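Local coordinates for putative marr-family transcriptional repressor (Streptomyces coelicolor, PDB 3ZPL), which binds DNA through a winged-helix motif and probably acts as a MarR-family transcriptional regulator, at residues Val63-Ser68 and Gln114-Thr119. Numbering follows the deposited sequence.
Sequences VKLAES and QFAILT. With nucleotides of chain C.
Leu65, near the C-terminal end of helix 56-66, faces Leu118, the last residue of strand 114-118, and their CA atoms come within 6.1 Å. The strand is the middle one of the winged-helix sheet, bonded through its backbone to strands 72-74 and 102-106. Leu65 reaches the main chain of the strand as well as its side chains: Leu65 CB lies 4.0 Å from Leu118 CB, Leu65 CD2 stands 3.6 Å from Ala116 O, and Leu65 CD1 is 4.3 Å from Ala116 CB. The single methyl of Ala116 is probably what allows Leu65 and, from helix 75-82, Met75 and Leu78 to converge on it. Leu118 has CG anti to its own backbone N (chi1 176°), and Leu118 CD2 lies 3.6 Å from Ala66 CB; the small alanine lets the leucine sit close to the helix backbone. Leu118 touches Tyr123 and Ala66 touches Leu126, both on helix 120-142. At the strand's other end, Gln114 N donates a nearly straight bond (170°) to OP1 of DA5 of chain C, 2.5 Å away. The contact thus rests on van der Waals packing, without a hydrogen bond between the two segments, whereas the strand's far end meets a DNA phosphate, not a base.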
# COMPACT_ATOMS: atom_id res chain seq x y z
N VAL A 63 -0.61 14.80 10.53
CA VAL A 63 0.82 14.96 10.79
C VAL A 63 1.42 16.05 9.90
O VAL A 63 2.18 16.90 10.37
CB VAL A 63 1.57 13.64 10.56
CG1 VAL A 63 3.08 13.84 10.60
CG2 VAL A 63 1.15 12.63 11.62
N LYS A 64 1.05 16.06 8.63
CA LYS A 64 1.61 17.07 7.75
C LYS A 64 1.14 18.49 8.09
O LYS A 64 1.89 19.45 7.92
CB LYS A 64 1.34 16.76 6.29
CG LYS A 64 2.14 17.67 5.37
CD LYS A 64 3.61 17.77 5.75
CE LYS A 64 4.30 18.83 4.91
NZ LYS A 64 5.71 19.02 5.37
N LEU A 65 -0.11 18.63 8.55
CA LEU A 65 -0.65 19.96 8.94
C LEU A 65 0.00 20.41 10.24
O LEU A 65 0.53 21.53 10.32
CB LEU A 65 -2.16 19.90 9.13
CG LEU A 65 -2.99 19.53 7.91
CD1 LEU A 65 -4.47 19.54 8.28
CD2 LEU A 65 -2.71 20.47 6.76
N ALA A 66 0.02 19.52 11.22
CA ALA A 66 0.75 19.74 12.48
C ALA A 66 2.19 20.25 12.26
O ALA A 66 2.69 21.04 13.04
CB ALA A 66 0.77 18.45 13.30
N GLU A 67 2.82 19.78 11.20
CA GLU A 67 4.16 20.22 10.81
C GLU A 67 4.19 21.53 10.04
O GLU A 67 5.25 22.13 9.92
CB GLU A 67 4.80 19.17 9.91
CG GLU A 67 5.37 17.96 10.61
CD GLU A 67 6.16 17.10 9.65
OE1 GLU A 67 5.78 17.06 8.44
OE2 GLU A 67 7.16 16.48 10.11
N SER A 68 3.06 21.95 9.49
CA SER A 68 3.05 23.11 8.61
C SER A 68 3.03 24.43 9.35
O SER A 68 2.66 24.50 10.53
CB SER A 68 1.82 23.06 7.70
OG SER A 68 1.81 21.86 6.95
N GLN A 114 -8.82 26.74 -0.84
CA GLN A 114 -9.29 26.40 0.48
C GLN A 114 -8.13 25.92 1.33
O GLN A 114 -7.22 25.23 0.84
CB GLN A 114 -10.35 25.34 0.33
CG GLN A 114 -11.35 25.26 1.47
CD GLN A 114 -12.76 25.66 1.12
OE1 GLN A 114 -13.36 26.53 1.75
NE2 GLN A 114 -13.31 24.94 0.17
N PHE A 115 -8.11 26.33 2.59
CA PHE A 115 -7.10 25.87 3.53
C PHE A 115 -7.69 24.75 4.37
O PHE A 115 -8.86 24.79 4.72
CB PHE A 115 -6.64 27.00 4.46
CG PHE A 115 -5.56 27.87 3.87
CD1 PHE A 115 -4.25 27.40 3.78
CD2 PHE A 115 -5.84 29.16 3.45
CE1 PHE A 115 -3.24 28.21 3.27
CE2 PHE A 115 -4.84 29.97 2.93
CZ PHE A 115 -3.54 29.50 2.84
N ALA A 116 -6.85 23.76 4.67
CA ALA A 116 -7.16 22.74 5.67
C ALA A 116 -6.33 23.06 6.91
O ALA A 116 -5.11 23.13 6.84
CB ALA A 116 -6.82 21.36 5.15
N ILE A 117 -7.00 23.31 8.02
CA ILE A 117 -6.35 23.73 9.24
C ILE A 117 -6.62 22.69 10.32
O ILE A 117 -7.76 22.23 10.48
CB ILE A 117 -6.92 25.08 9.74
CG1 ILE A 117 -6.81 26.14 8.64
CG2 ILE A 117 -6.19 25.51 11.01
CD1 ILE A 117 -7.65 27.37 8.87
N LEU A 118 -5.56 22.30 11.02
CA LEU A 118 -5.66 21.35 12.12
C LEU A 118 -6.21 22.04 13.37
O LEU A 118 -5.62 23.01 13.82
CB LEU A 118 -4.27 20.78 12.42
CG LEU A 118 -4.09 19.82 13.61
CD1 LEU A 118 -4.93 18.57 13.43
CD2 LEU A 118 -2.61 19.46 13.74
N THR A 119 -7.32 21.55 13.91
CA THR A 119 -7.89 22.10 15.13
C THR A 119 -7.03 21.78 16.35
O THR A 119 -6.16 20.94 16.28
CB THR A 119 -9.27 21.50 15.42
OG1 THR A 119 -9.14 20.09 15.59
CG2 THR A 119 -10.24 21.82 14.29
P DA C 5 -7.14 24.53 -3.41
OP1 DA C 5 -7.22 25.37 -2.19
OP2 DA C 5 -5.96 23.66 -3.64
O5' DA C 5 -8.50 23.71 -3.50
C5' DA C 5 -9.73 24.42 -3.38
C4' DA C 5 -10.90 23.55 -3.78
O4' DA C 5 -10.82 23.14 -5.15
C3' DA C 5 -11.09 22.25 -3.00
O3' DA C 5 -11.92 22.46 -1.86
C2' DA C 5 -11.71 21.31 -4.04
C1' DA C 5 -11.86 22.20 -5.28
N9 DA C 5 -11.73 21.54 -6.57
C8 DA C 5 -10.61 21.03 -7.17
N7 DA C 5 -10.84 20.45 -8.32
C5 DA C 5 -12.21 20.57 -8.48
C6 DA C 5 -13.08 20.13 -9.50
N6 DA C 5 -12.68 19.48 -10.59
N1 DA C 5 -14.40 20.41 -9.35
C2 DA C 5 -14.80 21.06 -8.26
N3 DA C 5 -14.08 21.51 -7.23
C4 DA C 5 -12.78 21.23 -7.41